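Local atomic coordinates of radical SAM domain protein (PDB entry 6Y1X), a protein that probably acts as the radical SAM carbide synthase NifB, carrying [4Fe-4S] clusters and maturing the iron-sulfur precursor of the nitrogenase FeMo cofactor. Residues A[137-142]-A[151-156]; A[202-207]-A[214-219]. All coordinates share one frame; numbering follows the deposited sequence.

Contact 1 (A[137-142]-A[151-156]); sequences LCISTN and EDLDRI. With SF4 (iron/sulfur cluster), chain C.
I139 and L153 meet tip to tip between strand 137-141 and helix 151-156. The closest atoms between these two side chains are I139 CD1 and L153 CD1, 3.8 Å apart. The other branches meet more loosely, I139 CG2 lying 4.2 Å from L153 CD2. The torsions explain the reach: I139 carries CG1 between its backbone N and carbonyl carbon (chi1 65°), and L153 sets CG anti to its carbonyl carbon (chi1 -69°), sending both methyls strandward.

Further back along the strand, L137 approaches the helix backbone instead of a side chain, its CD1 standing 3.7 Å from I156 O. No hydrogen bond crosses; the join is van der Waals packing, apolar between I139 and L153 and methyl against carbonyl oxygen at L137, over a modest 134 Å². On the helix, R155 NH1 grips D152 OD1 at 2.7 Å in a nearly straight bond, 176° at the hydrogen. D152 OD1 lies at the guanidinium edge, in the plane of that group, and is met on its anti side, somewhat out of the carboxylate plane; R149 is a second partner of D152.

Residue alternation turns C138 to the other face of the sheet, where C138 SG binds iron FE4 of the cluster at 2.3 Å. S140 follows on that face, its CB 3.8 Å from sulfur S2.

The contact belongs to the beta-alpha-beta unit of strand 136-141, helix 146-156 and strand 160-164. Helix 119-131 adds V128 against L137 and L125 against I139 and I156, while strands 104-109 and 160-164 hydrogen-bond to the backbone of strand 136-141.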
ATOM      1  N   LEU A 137      -4.180   8.688  10.464  1.00 22.15           N
ATOM      2  CA  LEU A 137      -4.992   7.870   9.578  1.00 25.81           C
ATOM      3  C   LEU A 137      -4.187   7.559   8.327  1.00 24.58           C
ATOM      4  O   LEU A 137      -3.626   8.460   7.694  1.00 28.99           O
ATOM      5  CB  LEU A 137      -6.299   8.574   9.214  1.00 26.64           C
ATOM      6  CG  LEU A 137      -7.209   8.961  10.382  1.00 29.43           C
ATOM      7  CD1 LEU A 137      -8.462   9.661   9.876  1.00 24.52           C
ATOM      8  CD2 LEU A 137      -7.572   7.747  11.227  1.00 31.12           C
ATOM      9  N   CYS A 138      -4.129   6.276   7.988  1.00 19.77           N
ATOM     10  CA  CYS A 138      -3.239   5.737   6.976  1.00 22.10           C
ATOM     11  C   CYS A 138      -4.025   4.777   6.099  1.00 25.55           C
ATOM     12  O   CYS A 138      -4.976   4.138   6.558  1.00 25.77           O
ATOM     13  CB  CYS A 138      -2.044   5.017   7.633  1.00 25.44           C
ATOM     14  SG  CYS A 138      -0.666   4.520   6.550  1.00 33.58           S
ATOM     15  N   ILE A 139      -3.651   4.704   4.823  1.00 24.82           N
ATOM     16  CA  ILE A 139      -4.237   3.726   3.916  1.00 20.83           C
ATOM     17  C   ILE A 139      -3.150   3.183   3.006  1.00 20.09           C
ATOM     18  O   ILE A 139      -2.173   3.865   2.686  1.00 25.92           O
ATOM     19  CB  ILE A 139      -5.405   4.299   3.066  1.00 28.87           C
ATOM     20  CG1 ILE A 139      -4.924   5.394   2.107  1.00 31.59           C
ATOM     21  CG2 ILE A 139      -6.534   4.799   3.929  1.00 34.79           C
ATOM     22  CD1 ILE A 139      -4.808   4.935   0.662  1.00 35.19           C
ATOM     23  N   SER A 140      -3.354   1.944   2.572  1.00 20.99           N
ATOM     24  CA  SER A 140      -2.576   1.290   1.537  1.00 16.59           C
ATOM     25  C   SER A 140      -3.464   1.128   0.311  1.00 21.67           C
ATOM     26  O   SER A 140      -4.685   0.999   0.431  1.00 20.36           O
ATOM     27  CB  SER A 140      -2.062  -0.075   2.024  1.00 13.90           C
ATOM     28  OG  SER A 140      -1.524  -0.849   0.961  1.00 27.80           O
ATOM     29  N   THR A 141      -2.863   1.190  -0.873  1.00 20.54           N
ATOM     30  CA  THR A 141      -3.640   1.046  -2.095  1.00 17.25           C
ATOM     31  C   THR A 141      -2.752   0.502  -3.202  1.00 16.22           C
ATOM     32  O   THR A 141      -1.540   0.716  -3.205  1.00 17.44           O
ATOM     33  CB  THR A 141      -4.269   2.381  -2.535  1.00 21.81           C
ATOM     34  OG1 THR A 141      -5.006   2.200  -3.756  1.00 20.71           O
ATOM     35  CG2 THR A 141      -3.204   3.449  -2.745  1.00 19.29           C
ATOM     36  N   ASN A 142      -3.368  -0.208  -4.144  1.00 13.30           N
ATOM     37  CA  ASN A 142      -2.666  -0.536  -5.375  1.00 12.88           C
ATOM     38  C   ASN A 142      -2.611   0.655  -6.328  1.00 18.70           C
ATOM     39  O   ASN A 142      -1.944   0.574  -7.365  1.00 19.30           O
ATOM     40  CB  ASN A 142      -3.291  -1.771  -6.041  1.00 11.83           C
ATOM     41  CG  ASN A 142      -4.754  -1.574  -6.430  1.00 21.76           C
ATOM     42  OD1 ASN A 142      -5.176  -0.492  -6.834  1.00 19.40           O
ATOM     43  ND2 ASN A 142      -5.532  -2.635  -6.301  1.00 20.04           N
ATOM     44  N   GLU A 151      -9.381  12.932  -3.221  1.00 26.96           N
ATOM     45  CA  GLU A 151     -10.112  14.048  -2.631  1.00 28.46           C
ATOM     46  C   GLU A 151     -10.874  13.601  -1.387  1.00 30.40           C
ATOM     47  O   GLU A 151     -10.919  14.322  -0.385  1.00 31.29           O
ATOM     48  CB  GLU A 151     -11.072  14.646  -3.656  1.00 34.21           C
ATOM     49  CG  GLU A 151     -11.744  15.927  -3.203  1.00 49.68           C
ATOM     50  CD  GLU A 151     -12.170  16.811  -4.362  1.00 65.09           C
ATOM     51  OE1 GLU A 151     -12.773  16.284  -5.324  1.00 69.46           O
ATOM     52  OE2 GLU A 151     -11.908  18.031  -4.310  1.00 69.84           O
ATOM     53  N   ASP A 152     -11.472  12.405  -1.436  1.00 30.13           N
ATOM     54  CA  ASP A 152     -12.172  11.868  -0.272  1.00 30.06           C
ATOM     55  C   ASP A 152     -11.206  11.597   0.873  1.00 33.89           C
ATOM     56  O   ASP A 152     -11.492  11.922   2.031  1.00 32.33           O
ATOM     57  CB  ASP A 152     -12.916  10.588  -0.648  1.00 33.74           C
ATOM     58  CG  ASP A 152     -14.066  10.839  -1.593  1.00 52.17           C
ATOM     59  OD1 ASP A 152     -14.430  12.019  -1.786  1.00 59.62           O
ATOM     60  OD2 ASP A 152     -14.601   9.855  -2.147  1.00 57.05           O
ATOM     61  N   LEU A 153     -10.056  10.989   0.564  1.00 27.44           N
ATOM     62  CA  LEU A 153      -9.075  10.672   1.598  1.00 23.58           C
ATOM     63  C   LEU A 153      -8.608  11.938   2.296  1.00 23.92           C
ATOM     64  O   LEU A 153      -8.492  11.983   3.526  1.00 28.90           O
ATOM     65  CB  LEU A 153      -7.886   9.944   0.976  1.00 21.65           C
ATOM     66  CG  LEU A 153      -8.129   8.531   0.458  1.00 24.49           C
ATOM     67  CD1 LEU A 153      -6.870   8.003  -0.206  1.00 23.97           C
ATOM     68  CD2 LEU A 153      -8.574   7.606   1.578  1.00 21.14           C
ATOM     69  N   ASP A 154      -8.289  12.966   1.511  1.00 25.81           N
ATOM     70  CA  ASP A 154      -7.903  14.255   2.069  1.00 28.79           C
ATOM     71  C   ASP A 154      -8.993  14.832   2.951  1.00 32.53           C
ATOM     72  O   ASP A 154      -8.725  15.323   4.052  1.00 35.81           O
ATOM     73  CB  ASP A 154      -7.631  15.243   0.942  1.00 30.44           C
ATOM     74  CG  ASP A 154      -6.735  16.398   1.360  1.00 39.45           C
ATOM     75  OD1 ASP A 154      -6.355  16.478   2.545  1.00 40.99           O
ATOM     76  OD2 ASP A 154      -6.460  17.273   0.504  1.00 45.16           O
ATOM     77  N   ARG A 155     -10.238  14.760   2.493  1.00 31.06           N
ATOM     78  CA  ARG A 155     -11.308  15.416   3.231  1.00 37.30           C
ATOM     79  C   ARG A 155     -11.556  14.693   4.556  1.00 35.64           C
ATOM     80  O   ARG A 155     -11.946  15.325   5.542  1.00 33.87           O
ATOM     81  CB  ARG A 155     -12.560  15.495   2.357  1.00 48.66           C
ATOM     82  CG  ARG A 155     -13.679  16.382   2.883  1.00 64.45           C
ATOM     83  CD  ARG A 155     -14.855  16.390   1.895  1.00 75.71           C
ATOM     84  NE  ARG A 155     -15.536  15.096   1.854  1.00 80.07           N
ATOM     85  CZ  ARG A 155     -15.433  14.095   0.985  1.00 80.41           C
ATOM     86  NH1 ARG A 155     -14.624  14.112  -0.066  1.00 79.79           N
ATOM     87  NH2 ARG A 155     -16.201  13.039   1.202  1.00 81.57           N
ATOM     88  N   ILE A 156     -11.409  13.354   4.584  1.00 35.12           N
ATOM     89  CA  ILE A 156     -11.602  12.584   5.823  1.00 36.15           C
ATOM     90  C   ILE A 156     -10.390  12.587   6.751  1.00 35.17           C
ATOM     91  O   ILE A 156     -10.476  12.035   7.857  1.00 28.31           O
ATOM     92  CB  ILE A 156     -11.974  11.103   5.590  1.00 43.54           C
ATOM     93  CG1 ILE A 156     -10.784  10.290   5.063  1.00 49.79           C
ATOM     94  CG2 ILE A 156     -13.191  10.980   4.680  1.00 42.38           C
ATOM     95  CD1 ILE A 156     -11.166   8.882   4.608  1.00 52.65           C
TER
HETATM   96 FE1  SF4 C 301       0.946   0.215   5.465  1.00 47.68          FE
HETATM   97 FE2  SF4 C 301       1.895   0.815   7.944  1.00 75.44          FE
HETATM   98 FE3  SF4 C 301      -0.561  -0.313   7.634  1.00 56.91          FE
HETATM   99 FE4  SF4 C 301      -0.142   2.302   6.878  1.00 58.91          FE
HETATM  100  S1  SF4 C 301      -0.040   1.453   9.014  1.00 36.39           S
HETATM  101  S2  SF4 C 301      -1.292   0.697   5.699  1.00 33.16           S
HETATM  102  S3  SF4 C 301       2.010   2.160   6.080  1.00 33.10           S
HETATM  103  S4  SF4 C 301       1.459  -1.291   7.128  1.00 32.55           S

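Contact 2 (A[202-207]-A[214-219]); sequences KGIEEA and VKVNTV
In the partial TIM barrel of the radical SAM fold, helix 189-209 runs back against the outer face of strand 213-220, the parallel strand that follows it in the chain. The short axes of 202-207 and 214-219 run nearly antiparallel, 154° between their N-to-C directions, and approach to 10.0 Å, a separation that apolar side chains bridge.

Contact is tightest beside the connecting turn, where A207 CB lies 4.0 Å from V214 CG2. V214 splits its two methyls between the helix residues: CG1, anti to the backbone N (chi1 176°), points to I204, and CG2 to A207. The I204 branch is looser, with I204 CG2 4.5 Å from V214 CG1. I204 also extends along the strand, and its CD1 comes 4.3 Å from V216 CG2; a nearly extended second torsion carries this methyl out beyond the branch point. I204 thus spans two residues of the same strand face, V214 and V216. All four touching residues are buried, and no hydrogen bond crosses between the segments.

K215 and N217 alternate onto the other face, toward the cluster pocket. In the conformer described here, one of two deposited, K215 NZ donates to N217 OD1 at 3.1 Å, well bent from the C=O direction and tilted somewhat from the carbonyl plane; T162 is then a further partner of K215. N245 also bonds N217 OD1, which therefore has two donors when K215 adopts this conformer. K215 itself belongs to the pocket of the cluster held by C138.

Strand 160-164 continues the helix-facing surface, with V163 against I204 and I161 against A207. On the strand's other flank lies strand 243-248, whose backbone pairs with V216, while helix 229-239 packs I236 on V216.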
ATOM      1  N   LYS A 202      -0.695   9.420 -11.611  1.00 23.24           N
ATOM      2  CA  LYS A 202      -1.553  10.577 -11.355  1.00 17.38           C
ATOM      3  C   LYS A 202      -1.959  10.660  -9.890  1.00 17.20           C
ATOM      4  O   LYS A 202      -2.032  11.754  -9.318  1.00 18.32           O
ATOM      5  CB  LYS A 202      -2.794  10.531 -12.247  1.00 31.75           C
ATOM      6  CG  LYS A 202      -2.521  10.772 -13.726  1.00 46.31           C
ATOM      7  CD  LYS A 202      -3.802  10.673 -14.545  1.00 54.64           C
ATOM      8  CE  LYS A 202      -3.677  11.395 -15.883  1.00 55.43           C
ATOM      9  NZ  LYS A 202      -2.610  10.812 -16.747  1.00 49.01           N
ATOM     10  N   GLY A 203      -2.238   9.517  -9.264  1.00 25.53           N
ATOM     11  CA  GLY A 203      -2.670   9.545  -7.877  1.00 27.23           C
ATOM     12  C   GLY A 203      -1.553   9.922  -6.924  1.00 28.14           C
ATOM     13  O   GLY A 203      -1.752  10.722  -6.008  1.00 16.51           O
ATOM     14  N   ILE A 204      -0.352   9.385  -7.156  1.00 21.68           N
ATOM     15  CA  ILE A 204       0.807   9.752  -6.346  1.00 22.79           C
ATOM     16  C   ILE A 204       1.092  11.240  -6.484  1.00 26.97           C
ATOM     17  O   ILE A 204       1.317  11.944  -5.491  1.00 20.72           O
ATOM     18  CB  ILE A 204       2.027   8.902  -6.747  1.00 25.80           C
ATOM     19  CG1 ILE A 204       1.840   7.453  -6.290  1.00 22.35           C
ATOM     20  CG2 ILE A 204       3.318   9.501  -6.199  1.00 23.75           C
ATOM     21  CD1 ILE A 204       2.857   6.497  -6.874  1.00 20.03           C
ATOM     22  N   GLU A 205       1.103  11.735  -7.721  1.00 23.88           N
ATOM     23  CA  GLU A 205       1.319  13.159  -7.948  1.00 24.81           C
ATOM     24  C   GLU A 205       0.299  13.998  -7.183  1.00 24.89           C
ATOM     25  O   GLU A 205       0.652  14.992  -6.538  1.00 28.10           O
ATOM     26  CB  GLU A 205       1.252  13.449  -9.448  1.00 33.77           C
ATOM     27  CG  GLU A 205       1.331  14.913  -9.828  1.00 41.50           C
ATOM     28  CD  GLU A 205       1.352  15.102 -11.334  1.00 55.40           C
ATOM     29  OE1 GLU A 205       1.323  14.084 -12.059  1.00 58.43           O
ATOM     30  OE2 GLU A 205       1.387  16.263 -11.794  1.00 62.56           O
ATOM     31  N   GLU A 206      -0.978  13.603  -7.239  1.00 19.64           N
ATOM     32  CA  GLU A 206      -2.014  14.382  -6.568  1.00 29.00           C
ATOM     33  C   GLU A 206      -1.886  14.273  -5.052  1.00 27.39           C
ATOM     34  O   GLU A 206      -2.104  15.256  -4.334  1.00 27.01           O
ATOM     35  CB  GLU A 206      -3.399  13.934  -7.038  1.00 32.19           C
ATOM     36  CG  GLU A 206      -4.548  14.726  -6.430  1.00 46.07           C
ATOM     37  CD  GLU A 206      -4.479  16.218  -6.743  1.00 57.44           C
ATOM     38  OE1 GLU A 206      -3.883  16.593  -7.777  1.00 60.62           O
ATOM     39  OE2 GLU A 206      -5.028  17.017  -5.957  1.00 60.46           O
ATOM     40  N   ALA A 207      -1.577  13.074  -4.545  1.00 25.02           N
ATOM     41  CA  ALA A 207      -1.349  12.905  -3.114  1.00 24.69           C
ATOM     42  C   ALA A 207      -0.204  13.786  -2.633  1.00 26.78           C
ATOM     43  O   ALA A 207      -0.309  14.445  -1.590  1.00 26.90           O
ATOM     44  CB  ALA A 207      -1.067  11.434  -2.797  1.00 20.35           C
ATOM     45  N   VAL A 214       3.819   9.984   1.339  1.00 18.95           N
ATOM     46  CA  VAL A 214       3.629   8.848   0.450  1.00 17.65           C
ATOM     47  C   VAL A 214       4.759   7.848   0.646  1.00 20.62           C
ATOM     48  O   VAL A 214       5.940   8.209   0.577  1.00 19.93           O
ATOM     49  CB  VAL A 214       3.537   9.294  -1.017  1.00 15.42           C
ATOM     50  CG1 VAL A 214       3.435   8.072  -1.943  1.00 15.87           C
ATOM     51  CG2 VAL A 214       2.349  10.218  -1.201  1.00 17.67           C
ATOM     52  N   LYS A 215       4.386   6.597   0.887  1.00 19.41           N
ATOM     53  CA  LYS A 215       5.304   5.469   0.879  0.56 19.88           C
ATOM     54  C   LYS A 215       4.987   4.595  -0.326  1.00 17.44           C
ATOM     55  O   LYS A 215       3.819   4.350  -0.628  1.00 18.22           O
ATOM     56  CB  LYS A 215       5.184   4.675   2.182  0.56 19.73           C
ATOM     57  CG  LYS A 215       5.711   3.251   2.150  0.56 21.73           C
ATOM     58  CD  LYS A 215       5.832   2.719   3.578  0.56 25.47           C
ATOM     59  CE  LYS A 215       5.672   1.213   3.651  0.56 25.08           C
ATOM     60  NZ  LYS A 215       4.261   0.793   3.421  0.56 28.70           N
ATOM     61  N   VAL A 216       6.021   4.131  -1.018  1.00 16.49           N
ATOM     62  CA  VAL A 216       5.825   3.250  -2.162  1.00 16.70           C
ATOM     63  C   VAL A 216       6.398   1.887  -1.809  1.00 20.64           C
ATOM     64  O   VAL A 216       7.566   1.778  -1.417  1.00 19.85           O
ATOM     65  CB  VAL A 216       6.459   3.822  -3.436  1.00 14.31           C
ATOM     66  CG1 VAL A 216       6.572   2.731  -4.502  1.00 11.97           C
ATOM     67  CG2 VAL A 216       5.616   4.980  -3.934  1.00 13.74           C
ATOM     68  N   ASN A 217       5.563   0.856  -1.908  1.00 17.25           N
ATOM     69  CA  ASN A 217       6.018  -0.522  -1.834  1.00 21.47           C
ATOM     70  C   ASN A 217       6.356  -1.023  -3.228  1.00 20.91           C
ATOM     71  O   ASN A 217       5.656  -0.713  -4.195  1.00 23.25           O
ATOM     72  CB  ASN A 217       4.933  -1.428  -1.249  1.00 23.14           C
ATOM     73  CG  ASN A 217       4.632  -1.138   0.202  1.00 23.18           C
ATOM     74  OD1 ASN A 217       5.428  -0.529   0.919  1.00 21.04           O
ATOM     75  ND2 ASN A 217       3.478  -1.607   0.655  1.00 29.01           N
ATOM     76  N   THR A 218       7.406  -1.834  -3.325  1.00 19.17           N
ATOM     77  CA  THR A 218       7.699  -2.558  -4.555  1.00 16.84           C
ATOM     78  C   THR A 218       7.994  -4.005  -4.205  1.00 22.11           C
ATOM     79  O   THR A 218       8.856  -4.275  -3.361  1.00 20.26           O
ATOM     80  CB  THR A 218       8.891  -1.960  -5.313  1.00 19.42           C
ATOM     81  OG1 THR A 218       8.601  -0.610  -5.689  1.00 17.46           O
ATOM     82  CG2 THR A 218       9.209  -2.784  -6.564  1.00 17.65           C
ATOM     83  N   VAL A 219       7.264  -4.925  -4.831  1.00 19.57           N
ATOM     84  CA  VAL A 219       7.530  -6.351  -4.671  1.00 19.39           C
ATOM     85  C   VAL A 219       8.679  -6.688  -5.606  1.00 19.69           C
ATOM     86  O   VAL A 219       8.587  -6.463  -6.817  1.00 18.78           O
ATOM     87  CB  VAL A 219       6.289  -7.202  -4.983  1.00 22.02           C
ATOM     88  CG1 VAL A 219       6.581  -8.678  -4.744  1.00 16.20           C
ATOM     89  CG2 VAL A 219       5.118  -6.757  -4.132  1.00 22.17           C
TER

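Overall arrangement
Both contacts seat a helix on the same six-stranded parallel sheet, and their centres are 12 Å apart. They follow in series along the chain, contact 1 closing before contact 2 opens, and the nearest atoms of the two, about 5 Å apart, do not touch. Strand 160-164 lies between strands 136-141 and 213-220 and so separates the two packed strands. In each contact the helix-facing residues are apolar, whereas alternate residues turn to the other face: C138 and S140 from contact 1 and K215 from contact 2 all line one [4Fe-4S] pocket. Helix packing and cluster site thus share the same strands within the radical SAM region.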